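Local coordinates for dally-like protein (Drosophila melanogaster, PDB 3ODN), which probably serves as a cell-surface heparan sulfate proteoglycan of the glypican family, seen here as its helical core domain and linked to Hedgehog signalling, at residues 108-111 and 112-115; 141-144 and 145-149; 154-158 and 159-163; 297-300 and 301-304; 310-313 and 314-318. The protein carries 2 engineered substitutions. All blocks are in the same frame, centred on the assembly; numbering follows the deposited sequence.

All five contacts are local ones near one end of the elongated glypican helical bundle. Contacts 2 and 4 have the most buried residues: both lie within helices, 136-155 and 293-306, whose aromatic and aliphatic side chains meet each other. Contact 5, on helix 308-318, is partly buried; it touches contact 4 just before it in the chain, and Tyr148 of contact 2 as well. Contacts 1 and 3 are at the surface, at a short helix and a connecting turn, where backbone carbonyls and amide side chains do more of the work. Contact 3 begins on the helix of contact 2, and its turn packs against contact 5.

Contact 1. Residues 108-111 and 112-115; sequences GVIY and ERNS
Tyr111 and Ser115, four residues apart, make the tight side of this contact. Ser115 CB sits over one face of the phenol ring, 4.1 Å from the ring centroid in a CH-pi contact, offset toward the rim so that its nearest ring atom is Tyr111 CZ at 3.8 Å. With CG anti to the backbone N (chi1 165°), the ring packs on Phe103 and Ile104 of helix 48-106 and on Phe118 of helix 115-131, while OH makes a weak hydrogen bond with Asn100. Cutting the ring back to an alanine would probably leave Ser115 CB without the surface it rests on and open a gap among Phe103, Phe118 and Ile104. Gly108, with positive phi, both ends helix 48-106 and stands as N-cap of the short helix 109-113, a short link between helix 48-106 and helix 115-131 of the glypican bundle. Its carbonyl takes a nearly straight bond from Glu112 N (3.1 Å, 172° at the hydrogen), and Arg113 N bonds to Val109 O at 3.1 Å. At the end of the turn Asn114 ND2 reaches back to Ile110 O (3.1 Å), arriving in the carbonyl plane although the oxygen lies out of the plane of the Asn114 amide; Asn114 OD1 is taken by Lys150. The other flank is loose and lies on the surface. There the Arg113 chain, bent at its third torsion, passes Ile110 at a slant, NH2 coming no nearer than 3.8 Å to Ile110 CG1, and Val109 CG1 stays 4.3 Å from Glu112 CB.

Contact 2. Residues 141-144 and 145-149; sequences DKFF and NTLYQ
Lys142 O is gripped twice by Thr146. The backbone Thr146 N bonds to Lys142 O at 2.9 Å, and the hydroxyl Thr146 OG1 gives its proton to the same oxygen at 2.7 Å. The two donors come from opposite faces of the carbonyl plane, the hydroxyl well above it. The first torsion makes this possible: OG1 stands beside its own backbone N (chi1 -57°), facing the preceding turn, and the bond to Lys142 O then fixes the rotation of the side chain.

The remaining polar links are backbone bonds of an unbroken helix: Leu147 N to Phe143 O at 2.8 Å and Tyr148 N to Phe144 O at 3.0 Å, with Asn145 N on Asp141 O beside them.

Apolar contacts gather round Leu147. Its CD2 branch touches both aromatic neighbours, lying 4.0 Å from Phe143 CZ and 4.1 Å from Phe144 CD1, and the Leu147 side chain runs alongside each in the same direction. The two rings meet as well, Phe143 CE2 standing over the centre of the Phe144 ring, 3.8 Å above its plane. Beyond this cluster Phe143 packs on Val117 and Leu121 of helix 115-131, and Phe144 on Leu186 of helix 182-214. One flank apolar and the other carrying Asp141, Lys142 and Asn145, this is an amphipathic helix of the glypican alpha-helical bundle.

Contact 3. Residues 154-158 and 159-163; sequences VLNTQ and YTFDE
Asn156 and Tyr159 close a single turn of backbone where helix 136-155 gives out. Asn156 is the first residue to leave helical angles, yet Thr157 and Gln158 fall back close to them, so the four residues form a beta turn, joined by a weak hydrogen bond from Tyr159 N to Asn156 O at 3.3 Å. From Tyr159 onward the chain is extended through Thr160 and Phe161, and the route brings Phe161 back over the turn. Its ring meets Asn156 edge-on: CZ is 3.4 Å from Asn156 CB, near the ring plane, and CE2 is 3.2 Å from Asn156 O, also at the edge. Asn156 thus has its carbonyl oxygen bordered by both the turn amide and an aromatic rim. The loop is the connection from helix 136-155 to helix 163-176 at one end of the glypican helical bundle, with Asp162 at the N-cap position of the second helix. The ring of Phe161 meets the rings of Phe152 and Tyr165, one on each helix, and Asn156 ND2 makes two weak hydrogen bonds, to Phe152 O and to Thr312 OG1 on helix 308-318. On the outer side Gln158 and Tyr159 run side by side. Gln158 CG takes the crowded position between N and the carbonyl carbon (chi1 37°), which sets it 3.6 Å from Tyr159 CD1; farther out, CD lies 3.8 Å from Tyr159 CE1, the amide turned 48° from the ring plane. The Tyr159 ring itself meets Phe316 edge-to-face.

Contact 4. Residues 297-300 and 301-304; sequences ISEA and IMNF
Met302 folds back over Ser298 and Glu299, and its side chain can be followed atom by atom. CB starts 3.6 Å from Ser298 O, the carbonyl that also takes the backbone bond from Met302 N at 2.8 Å. CG, placed beside the backbone N by a first torsion of -77°, stays over the same oxygen at 3.5 Å. At the CG-SD bond the chain bends (chi3 -79°) and turns the methyl CE back toward the preceding turn, where it meets Glu299 CG at 3.9 Å and crosses that side chain at an angle. All of this lies on the surface, and the Ser298 hydroxyl nearby is already bonded to Ile295 O.

On another face of the helix lies the buried flank. Ile301 CG1 lies 3.4 Å from Ile297 O, and the two isoleucines meet loosely through Ile297 CG2 and Ile301 CD1, at 4.3 Å. Both reach Phe103 of helix 48-106, and Phe304 packs on Met151 and Phe152 of helix 136-155, so helix 293-306 is wedged into the glypican bundle by this face.

Asn303 ties the helix to a loop. Its OD1 stands 3.1 Å from Glu299 O, two acceptors with no bond between them, while ND2 gives a hydrogen bond to Phe179 O in that loop. A leucine in its place would probably leave the Phe179 carbonyl without this donor and the loop less firmly tied to the helix. The chemistry implies a division of labour: backbone bonds hold the helix, apolar branches seat it, and the Asn303 amide bonds to the loop through ND2 while its OD1 sits close to Glu299 O.

Contact 5. Residues 310-313 and 314-318; sequences DITN and RVFQG
Asn313 O is reached by two donors of Gln317. The backbone Gln317 N bonds to it at 3.3 Å, and the side-chain NE2 curls back to the same oxygen in a weak bond, also at 3.3 Å, with CG of Gln317 carried beside its own N (chi1 -74°) so that the amide returns over the preceding turn. Shorter and sounder is Phe316 N to Thr312 O, 2.9 Å.

The same pair meets through its side chains. Thr312 CG2 lies over one face of the Phe316 ring in a CH-pi contact, 3.8 Å from the centroid and displaced toward CZ, the two side chains running in the same direction. Thr312 OG1 is turned to Gly308 O, with which it is hydrogen-bonded, and this leaves the methyl to face the ring. Next to it Val315 CG2 touches Ile311 CG2 at 4.2 Å, and Val315 goes on to Val169 and Leu176 of helix 163-176.

On the outer flank the extended Arg314 chain slides past Asp310, its CG 3.3 Å from Asp310 O, until the flat guanidinium lies with one face against Asp310 CB. The carboxylate is close but not in contact, Asp310 OD2 being 4.6 Å from Arg314 NH2. The opposite charges probably attract without pairing, and the pull along this surface flank of helix 308-318 is likely to be mild, whereas the other flank, where Ile311, Thr312 and Val315 are buried, is held by methyl groups and the partly exposed Phe316 ring.

Contact 1. Residues 108-111 and 112-115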
loop_
_atom_site.group_PDB
_atom_site.type_symbol
_atom_site.label_atom_id
_atom_site.label_comp_id
_atom_site.label_asym_id
_atom_site.label_seq_id
_atom_site.Cartn_x
_atom_site.Cartn_y
_atom_site.Cartn_z
ATOM N N GLY A 108 24.044 -5.482 30.868
ATOM C CA GLY A 108 24.993 -6.556 31.122
ATOM C C GLY A 108 24.380 -7.931 31.202
ATOM O O GLY A 108 23.536 -8.286 30.380
ATOM N N VAL A 109 24.785 -8.697 32.212
ATOM C CA VAL A 109 24.312 -10.062 32.415
ATOM C C VAL A 109 22.842 -10.194 32.809
ATOM O O VAL A 109 22.286 -11.275 32.642
ATOM C CB VAL A 109 25.252 -10.950 33.280
ATOM C CG1 VAL A 109 25.205 -12.398 32.781
ATOM C CG2 VAL A 109 26.686 -10.428 33.265
ATOM N N ILE A 110 22.206 -9.115 33.325
ATOM C CA ILE A 110 20.775 -9.118 33.670
ATOM C C ILE A 110 20.021 -9.256 32.346
ATOM O O ILE A 110 19.080 -10.056 32.247
ATOM C CB ILE A 110 20.356 -7.852 34.493
ATOM C CG1 ILE A 110 20.799 -7.970 35.984
ATOM C CG2 ILE A 110 18.839 -7.561 34.393
ATOM C CD1 ILE A 110 20.653 -6.622 36.851
ATOM N N TYR A 111 20.500 -8.525 31.307
ATOM C CA TYR A 111 19.961 -8.600 29.961
ATOM C C TYR A 111 20.299 -9.952 29.300
ATOM O O TYR A 111 19.378 -10.601 28.821
ATOM C CB TYR A 111 20.399 -7.393 29.090
ATOM C CG TYR A 111 20.159 -7.625 27.617
ATOM C CD1 TYR A 111 18.884 -7.502 27.072
ATOM C CD2 TYR A 111 21.184 -8.071 26.785
ATOM C CE1 TYR A 111 18.643 -7.772 25.726
ATOM C CE2 TYR A 111 20.953 -8.354 25.441
ATOM C CZ TYR A 111 19.682 -8.188 24.911
ATOM O OH TYR A 111 19.433 -8.467 23.590
ATOM N N GLU A 112 21.590 -10.357 29.252
ATOM C CA GLU A 112 22.064 -11.617 28.647
ATOM C C GLU A 112 21.276 -12.852 29.096
ATOM O O GLU A 112 20.861 -13.643 28.253
ATOM C CB GLU A 112 23.563 -11.834 28.896
ATOM C CG GLU A 112 24.473 -10.970 28.032
ATOM C CD GLU A 112 25.944 -11.350 27.979
ATOM O OE1 GLU A 112 26.725 -10.589 27.361
ATOM O OE2 GLU A 112 26.324 -12.401 28.546
ATOM N N ARG A 113 21.018 -12.979 30.407
ATOM C CA ARG A 113 20.246 -14.076 31.021
ATOM C C ARG A 113 18.822 -14.157 30.457
ATOM O O ARG A 113 18.300 -15.263 30.260
ATOM C CB ARG A 113 20.160 -13.843 32.544
ATOM C CG ARG A 113 19.896 -15.094 33.400
ATOM C CD ARG A 113 19.356 -14.766 34.797
ATOM N NE ARG A 113 20.036 -13.615 35.406
ATOM C CZ ARG A 113 19.436 -12.688 36.147
ATOM N NH1 ARG A 113 18.139 -12.780 36.415
ATOM N NH2 ARG A 113 20.132 -11.672 36.642
ATOM N N ASN A 114 18.208 -12.976 30.189
ATOM C CA ASN A 114 16.822 -12.816 29.732
ATOM C C ASN A 114 16.668 -12.261 28.342
ATOM O O ASN A 114 15.568 -11.820 27.997
ATOM C CB ASN A 114 16.062 -11.914 30.701
ATOM C CG ASN A 114 16.011 -12.446 32.100
ATOM O OD1 ASN A 114 15.475 -13.528 32.355
ATOM N ND2 ASN A 114 16.603 -11.707 33.028
ATOM N N SER A 115 17.742 -12.294 27.529
ATOM C CA SER A 115 17.757 -11.751 26.169
ATOM C C SER A 115 16.664 -12.304 25.267
ATOM O O SER A 115 16.166 -11.576 24.424
ATOM C CB SER A 115 19.145 -11.870 25.533
ATOM O OG SER A 115 19.532 -13.206 25.264
#

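Contact 2. Residues 141-144 and 145-149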
loop_
_atom_site.group_PDB
_atom_site.type_symbol
_atom_site.label_atom_id
_atom_site.label_comp_id
_atom_site.label_asym_id
_atom_site.label_seq_id
_atom_site.Cartn_x
_atom_site.Cartn_y
_atom_site.Cartn_z
ATOM N N ASP A 141 1.572 -6.452 25.272
ATOM C CA ASP A 141 0.968 -6.635 26.604
ATOM C C ASP A 141 1.702 -7.730 27.357
ATOM O O ASP A 141 2.094 -7.514 28.501
ATOM C CB ASP A 141 -0.553 -6.944 26.513
ATOM C CG ASP A 141 -1.473 -5.758 26.150
ATOM O OD1 ASP A 141 -0.947 -4.656 25.839
ATOM O OD2 ASP A 141 -2.716 -5.944 26.146
ATOM N N LYS A 142 1.950 -8.880 26.690
ATOM C CA LYS A 142 2.654 -10.025 27.266
ATOM C C LYS A 142 4.105 -9.719 27.599
ATOM O O LYS A 142 4.560 -10.124 28.671
ATOM C CB LYS A 142 2.523 -11.285 26.389
ATOM C CG LYS A 142 1.297 -12.111 26.749
ATOM C CD LYS A 142 0.660 -12.775 25.531
ATOM C CE LYS A 142 -0.654 -13.420 25.894
ATOM N NZ LYS A 142 -1.203 -14.212 24.769
ATOM N N PHE A 143 4.812 -8.984 26.694
ATOM C CA PHE A 143 6.217 -8.589 26.813
ATOM C C PHE A 143 6.494 -7.749 28.073
ATOM O O PHE A 143 7.345 -8.119 28.891
ATOM C CB PHE A 143 6.686 -7.858 25.521
ATOM C CG PHE A 143 7.936 -7.034 25.690
ATOM C CD1 PHE A 143 9.185 -7.643 25.747
ATOM C CD2 PHE A 143 7.864 -5.652 25.824
ATOM C CE1 PHE A 143 10.338 -6.887 25.950
ATOM C CE2 PHE A 143 9.016 -4.903 26.054
ATOM C CZ PHE A 143 10.242 -5.527 26.114
ATOM N N PHE A 144 5.763 -6.626 28.215
ATOM C CA PHE A 144 5.840 -5.703 29.329
ATOM C C PHE A 144 5.364 -6.372 30.617
ATOM O O PHE A 144 5.857 -6.027 31.700
ATOM C CB PHE A 144 5.021 -4.437 29.025
ATOM C CG PHE A 144 5.705 -3.410 28.158
ATOM C CD1 PHE A 144 6.867 -2.781 28.582
ATOM C CD2 PHE A 144 5.143 -3.012 26.955
ATOM C CE1 PHE A 144 7.476 -1.797 27.799
ATOM C CE2 PHE A 144 5.759 -2.032 26.167
ATOM C CZ PHE A 144 6.926 -1.440 26.588
ATOM N N ASN A 145 4.453 -7.362 30.512
ATOM C CA ASN A 145 4.008 -8.125 31.686
ATOM C C ASN A 145 5.166 -9.025 32.212
ATOM O O ASN A 145 5.414 -9.098 33.425
ATOM C CB ASN A 145 2.756 -8.953 31.363
ATOM C CG ASN A 145 2.150 -9.567 32.603
ATOM O OD1 ASN A 145 1.328 -8.947 33.302
ATOM N ND2 ASN A 145 2.585 -10.786 32.929
ATOM N N THR A 146 5.856 -9.704 31.273
ATOM C CA THR A 146 6.996 -10.592 31.509
ATOM C C THR A 146 8.177 -9.751 32.025
ATOM O O THR A 146 8.857 -10.169 32.960
ATOM C CB THR A 146 7.354 -11.342 30.193
ATOM O OG1 THR A 146 6.204 -12.064 29.714
ATOM C CG2 THR A 146 8.558 -12.294 30.346
ATOM N N LEU A 147 8.407 -8.577 31.412
ATOM C CA LEU A 147 9.478 -7.662 31.772
ATOM C C LEU A 147 9.319 -7.171 33.209
ATOM O O LEU A 147 10.288 -7.188 33.960
ATOM C CB LEU A 147 9.522 -6.499 30.755
ATOM C CG LEU A 147 10.606 -5.435 30.892
ATOM C CD1 LEU A 147 11.995 -6.014 30.706
ATOM C CD2 LEU A 147 10.376 -4.329 29.910
ATOM N N TYR A 148 8.089 -6.820 33.613
ATOM C CA TYR A 148 7.750 -6.381 34.973
ATOM C C TYR A 148 7.962 -7.472 36.041
ATOM O O TYR A 148 8.454 -7.170 37.132
ATOM C CB TYR A 148 6.293 -5.871 34.984
ATOM C CG TYR A 148 5.637 -5.735 36.340
ATOM C CD1 TYR A 148 6.147 -4.867 37.302
ATOM C CD2 TYR A 148 4.459 -6.413 36.635
ATOM C CE1 TYR A 148 5.525 -4.710 38.539
ATOM C CE2 TYR A 148 3.811 -6.241 37.858
ATOM C CZ TYR A 148 4.353 -5.398 38.812
ATOM O OH TYR A 148 3.723 -5.240 40.027
ATOM N N GLN A 149 7.540 -8.719 35.743
ATOM C CA GLN A 149 7.647 -9.842 36.674
ATOM C C GLN A 149 9.095 -10.188 36.940
ATOM O O GLN A 149 9.475 -10.316 38.113
ATOM C CB GLN A 149 6.846 -11.059 36.194
ATOM C CG GLN A 149 5.413 -11.081 36.731
ATOM C CD GLN A 149 4.690 -12.307 36.256
ATOM O OE1 GLN A 149 4.895 -13.416 36.757
ATOM N NE2 GLN A 149 3.850 -12.144 35.258
#

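Contact 3. Residues 154-158 and 159-163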
loop_
_atom_site.group_PDB
_atom_site.type_symbol
_atom_site.label_atom_id
_atom_site.label_comp_id
_atom_site.label_asym_id
_atom_site.label_seq_id
_atom_site.Cartn_x
_atom_site.Cartn_y
_atom_site.Cartn_z
ATOM N N VAL A 154 13.996 -9.619 40.386
ATOM C CA VAL A 154 15.404 -9.201 40.394
ATOM C C VAL A 154 15.684 -8.196 41.546
ATOM O O VAL A 154 16.597 -8.426 42.350
ATOM C CB VAL A 154 15.845 -8.660 38.995
ATOM C CG1 VAL A 154 17.169 -7.900 39.065
ATOM C CG2 VAL A 154 15.944 -9.786 37.976
ATOM N N LEU A 155 14.883 -7.105 41.623
ATOM C CA LEU A 155 14.993 -6.062 42.647
ATOM C C LEU A 155 14.778 -6.630 44.060
ATOM O O LEU A 155 15.535 -6.304 44.979
ATOM C CB LEU A 155 13.972 -4.949 42.363
ATOM C CG LEU A 155 13.827 -3.853 43.418
ATOM C CD1 LEU A 155 14.759 -2.696 43.135
ATOM C CD2 LEU A 155 12.410 -3.366 43.493
ATOM N N ASN A 156 13.744 -7.469 44.220
ATOM C CA ASN A 156 13.382 -8.064 45.497
ATOM C C ASN A 156 13.959 -9.477 45.699
ATOM O O ASN A 156 13.245 -10.442 46.002
ATOM C CB ASN A 156 11.881 -7.930 45.765
ATOM C CG ASN A 156 11.426 -6.496 45.768
ATOM O OD1 ASN A 156 11.822 -5.700 46.619
ATOM N ND2 ASN A 156 10.671 -6.106 44.752
ATOM N N THR A 157 15.295 -9.563 45.531
ATOM C CA THR A 157 16.138 -10.749 45.723
ATOM C C THR A 157 16.005 -11.226 47.164
ATOM O O THR A 157 15.950 -12.430 47.418
ATOM C CB THR A 157 17.626 -10.429 45.409
ATOM O OG1 THR A 157 17.859 -9.015 45.326
ATOM C CG2 THR A 157 18.109 -11.100 44.152
ATOM N N GLN A 158 15.933 -10.254 48.096
ATOM C CA GLN A 158 15.791 -10.393 49.552
ATOM C C GLN A 158 14.572 -11.230 49.982
ATOM O O GLN A 158 14.653 -11.967 50.971
ATOM C CB GLN A 158 15.739 -8.993 50.197
ATOM C CG GLN A 158 14.982 -7.961 49.340
ATOM C CD GLN A 158 15.034 -6.544 49.846
ATOM O OE1 GLN A 158 15.443 -6.263 50.981
ATOM N NE2 GLN A 158 14.594 -5.616 49.010
ATOM N N TYR A 159 13.447 -11.096 49.251
ATOM C CA TYR A 159 12.192 -11.807 49.511
ATOM C C TYR A 159 12.029 -13.034 48.601
ATOM O O TYR A 159 12.714 -13.145 47.580
ATOM C CB TYR A 159 10.992 -10.855 49.347
ATOM C CG TYR A 159 10.981 -9.693 50.314
ATOM C CD1 TYR A 159 11.498 -8.452 49.951
ATOM C CD2 TYR A 159 10.422 -9.822 51.584
ATOM C CE1 TYR A 159 11.495 -7.378 50.842
ATOM C CE2 TYR A 159 10.408 -8.754 52.480
ATOM C CZ TYR A 159 10.942 -7.532 52.104
ATOM O OH TYR A 159 10.920 -6.478 52.987
ATOM N N THR A 160 11.130 -13.955 48.982
ATOM C CA THR A 160 10.843 -15.162 48.204
ATOM C C THR A 160 9.384 -15.188 47.734
ATOM O O THR A 160 8.470 -14.898 48.516
ATOM C CB THR A 160 11.387 -16.437 48.887
ATOM O OG1 THR A 160 11.357 -17.518 47.949
ATOM C CG2 THR A 160 10.634 -16.811 50.174
ATOM N N PHE A 161 9.180 -15.478 46.435
ATOM C CA PHE A 161 7.857 -15.482 45.803
ATOM C C PHE A 161 7.607 -16.731 44.986
ATOM O O PHE A 161 8.346 -17.019 44.040
ATOM C CB PHE A 161 7.646 -14.250 44.902
ATOM C CG PHE A 161 8.430 -13.011 45.248
ATOM C CD1 PHE A 161 7.899 -12.050 46.099
ATOM C CD2 PHE A 161 9.693 -12.794 44.707
ATOM C CE1 PHE A 161 8.627 -10.904 46.418
ATOM C CE2 PHE A 161 10.418 -11.646 45.021
ATOM C CZ PHE A 161 9.879 -10.708 45.870
ATOM N N ASP A 162 6.522 -17.441 45.331
ATOM C CA ASP A 162 6.050 -18.640 44.643
ATOM C C ASP A 162 5.157 -18.233 43.458
ATOM O O ASP A 162 4.995 -17.037 43.196
ATOM C CB ASP A 162 5.302 -19.573 45.626
ATOM C CG ASP A 162 4.118 -18.956 46.359
ATOM O OD1 ASP A 162 4.276 -17.844 46.916
ATOM O OD2 ASP A 162 3.055 -19.623 46.442
ATOM N N GLU A 163 4.599 -19.226 42.741
ATOM C CA GLU A 163 3.714 -19.040 41.592
ATOM C C GLU A 163 2.449 -18.225 41.941
ATOM O O GLU A 163 2.023 -17.386 41.139
ATOM C CB GLU A 163 3.332 -20.401 40.980
ATOM C CG GLU A 163 2.990 -20.322 39.494
ATOM C CD GLU A 163 2.398 -21.561 38.845
ATOM O OE1 GLU A 163 2.778 -22.691 39.233
ATOM O OE2 GLU A 163 1.578 -21.396 37.912
#

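Contact 4. Residues 297-300 and 301-304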
loop_
_atom_site.group_PDB
_atom_site.type_symbol
_atom_site.label_atom_id
_atom_site.label_comp_id
_atom_site.label_asym_id
_atom_site.label_seq_id
_atom_site.Cartn_x
_atom_site.Cartn_y
_atom_site.Cartn_z
ATOM N N ILE A 297 12.390 1.420 25.363
ATOM C CA ILE A 297 12.329 0.297 26.295
ATOM C C ILE A 297 13.236 0.525 27.530
ATOM O O ILE A 297 12.823 0.198 28.648
ATOM C CB ILE A 297 12.399 -1.100 25.576
ATOM C CG1 ILE A 297 11.207 -1.246 24.603
ATOM C CG2 ILE A 297 12.458 -2.290 26.583
ATOM C CD1 ILE A 297 11.301 -2.300 23.641
ATOM N N SER A 298 14.417 1.173 27.344
ATOM C CA SER A 298 15.332 1.515 28.451
ATOM C C SER A 298 14.680 2.555 29.390
ATOM O O SER A 298 14.838 2.484 30.614
ATOM C CB SER A 298 16.663 2.041 27.919
ATOM O OG SER A 298 16.538 3.331 27.340
ATOM N N GLU A 299 13.934 3.508 28.799
ATOM C CA GLU A 299 13.212 4.555 29.517
ATOM C C GLU A 299 12.059 3.977 30.348
ATOM O O GLU A 299 11.844 4.447 31.463
ATOM C CB GLU A 299 12.814 5.714 28.580
ATOM C CG GLU A 299 14.021 6.593 28.248
ATOM C CD GLU A 299 13.887 7.737 27.254
ATOM O OE1 GLU A 299 12.963 7.715 26.405
ATOM O OE2 GLU A 299 14.759 8.635 27.296
ATOM N N ALA A 300 11.401 2.892 29.870
ATOM C CA ALA A 300 10.370 2.160 30.627
ATOM C C ALA A 300 11.044 1.415 31.822
ATOM O O ALA A 300 10.507 1.395 32.934
ATOM C CB ALA A 300 9.672 1.165 29.720
ATOM N N ILE A 301 12.244 0.849 31.583
ATOM C CA ILE A 301 13.062 0.160 32.568
ATOM C C ILE A 301 13.523 1.122 33.701
ATOM O O ILE A 301 13.391 0.780 34.879
ATOM C CB ILE A 301 14.215 -0.619 31.868
ATOM C CG1 ILE A 301 13.671 -1.927 31.213
ATOM C CG2 ILE A 301 15.384 -0.905 32.833
ATOM C CD1 ILE A 301 14.640 -2.726 30.230
ATOM N N MET A 302 14.031 2.329 33.338
ATOM C CA MET A 302 14.482 3.362 34.291
ATOM C C MET A 302 13.307 3.877 35.117
ATOM O O MET A 302 13.490 4.196 36.283
ATOM C CB MET A 302 15.165 4.529 33.567
ATOM C CG MET A 302 16.576 4.220 33.112
ATOM S SD MET A 302 17.464 5.692 32.538
ATOM C CE MET A 302 16.780 5.888 30.853
ATOM N N ASN A 303 12.091 3.932 34.510
ATOM C CA ASN A 303 10.842 4.337 35.171
ATOM C C ASN A 303 10.520 3.372 36.302
ATOM O O ASN A 303 9.988 3.801 37.324
ATOM C CB ASN A 303 9.675 4.384 34.177
ATOM C CG ASN A 303 9.578 5.632 33.323
ATOM O OD1 ASN A 303 10.473 6.493 33.288
ATOM N ND2 ASN A 303 8.484 5.735 32.578
ATOM N N PHE A 304 10.861 2.072 36.121
ATOM C CA PHE A 304 10.694 1.027 37.140
ATOM C C PHE A 304 11.767 1.182 38.222
ATOM O O PHE A 304 11.439 1.092 39.402
ATOM C CB PHE A 304 10.762 -0.389 36.525
ATOM C CG PHE A 304 10.389 -1.518 37.461
ATOM C CD1 PHE A 304 9.120 -2.075 37.433
ATOM C CD2 PHE A 304 11.314 -2.034 38.367
ATOM C CE1 PHE A 304 8.778 -3.116 38.307
ATOM C CE2 PHE A 304 10.969 -3.072 39.235
ATOM C CZ PHE A 304 9.706 -3.611 39.191
#

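Contact 5. Residues 310-313 and 314-318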
loop_
_atom_site.group_PDB
_atom_site.type_symbol
_atom_site.label_atom_id
_atom_site.label_comp_id
_atom_site.label_asym_id
_atom_site.label_seq_id
_atom_site.Cartn_x
_atom_site.Cartn_y
_atom_site.Cartn_z
ATOM N N ASP A 310 8.896 2.594 45.621
ATOM C CA ASP A 310 7.464 2.919 45.596
ATOM C C ASP A 310 6.619 1.735 45.102
ATOM O O ASP A 310 5.623 1.406 45.746
ATOM C CB ASP A 310 7.192 4.168 44.727
ATOM C CG ASP A 310 7.754 5.464 45.276
ATOM O OD1 ASP A 310 7.547 5.740 46.480
ATOM O OD2 ASP A 310 8.360 6.225 44.492
ATOM N N ILE A 311 7.037 1.088 43.986
ATOM C CA ILE A 311 6.364 -0.068 43.371
ATOM C C ILE A 311 6.198 -1.237 44.373
ATOM O O ILE A 311 5.073 -1.681 44.601
ATOM C CB ILE A 311 7.049 -0.482 42.025
ATOM C CG1 ILE A 311 6.963 0.661 40.990
ATOM C CG2 ILE A 311 6.448 -1.783 41.449
ATOM C CD1 ILE A 311 7.954 0.558 39.759
ATOM N N THR A 312 7.305 -1.680 44.995
ATOM C CA THR A 312 7.362 -2.774 45.984
ATOM C C THR A 312 6.356 -2.591 47.154
ATOM O O THR A 312 5.669 -3.552 47.539
ATOM C CB THR A 312 8.816 -2.985 46.452
ATOM O OG1 THR A 312 9.694 -2.979 45.316
ATOM C CG2 THR A 312 8.992 -4.258 47.223
ATOM N N ASN A 313 6.261 -1.345 47.683
ATOM C CA ASN A 313 5.343 -0.952 48.759
ATOM C C ASN A 313 3.882 -1.141 48.317
ATOM O O ASN A 313 3.084 -1.690 49.077
ATOM C CB ASN A 313 5.587 0.512 49.190
ATOM C CG ASN A 313 6.967 0.812 49.738
ATOM O OD1 ASN A 313 7.524 0.075 50.563
ATOM N ND2 ASN A 313 7.525 1.942 49.333
ATOM N N ARG A 314 3.544 -0.707 47.078
ATOM C CA ARG A 314 2.205 -0.825 46.489
ATOM C C ARG A 314 1.836 -2.291 46.211
ATOM O O ARG A 314 0.657 -2.645 46.290
ATOM C CB ARG A 314 2.107 -0.008 45.198
ATOM C CG ARG A 314 2.318 1.496 45.354
ATOM C CD ARG A 314 2.769 2.075 44.027
ATOM N NE ARG A 314 3.170 3.479 44.120
ATOM C CZ ARG A 314 3.647 4.180 43.098
ATOM N NH1 ARG A 314 3.797 3.613 41.907
ATOM N NH2 ARG A 314 3.978 5.456 43.257
ATOM N N VAL A 315 2.842 -3.132 45.883
ATOM C CA VAL A 315 2.663 -4.565 45.626
ATOM C C VAL A 315 2.388 -5.255 46.953
ATOM O O VAL A 315 1.439 -6.035 47.052
ATOM C CB VAL A 315 3.875 -5.208 44.878
ATOM C CG1 VAL A 315 3.729 -6.729 44.770
ATOM C CG2 VAL A 315 4.071 -4.590 43.494
ATOM N N PHE A 316 3.212 -4.944 47.974
ATOM C CA PHE A 316 3.137 -5.519 49.328
ATOM C C PHE A 316 1.781 -5.329 50.042
ATOM O O PHE A 316 1.365 -6.204 50.805
ATOM C CB PHE A 316 4.350 -5.103 50.194
ATOM C CG PHE A 316 5.698 -5.752 49.893
ATOM C CD1 PHE A 316 5.825 -6.723 48.899
ATOM C CD2 PHE A 316 6.836 -5.394 50.609
ATOM C CE1 PHE A 316 7.064 -7.319 48.628
ATOM C CE2 PHE A 316 8.074 -5.998 50.341
ATOM C CZ PHE A 316 8.176 -6.963 49.360
ATOM N N GLN A 317 1.076 -4.221 49.750
ATOM C CA GLN A 317 -0.271 -3.923 50.264
ATOM C C GLN A 317 -1.309 -4.841 49.576
ATOM O O GLN A 317 -2.248 -5.305 50.233
ATOM C CB GLN A 317 -0.637 -2.447 50.003
ATOM C CG GLN A 317 0.071 -1.453 50.913
ATOM C CD GLN A 317 -0.150 -0.028 50.475
ATOM O OE1 GLN A 317 -1.274 0.491 50.479
ATOM N NE2 GLN A 317 0.929 0.648 50.111
ATOM N N GLY A 318 -1.109 -5.082 48.269
ATOM C CA GLY A 318 -1.962 -5.914 47.426
ATOM C C GLY A 318 -1.922 -7.399 47.729
ATOM O O GLY A 318 -2.976 -8.013 47.918
#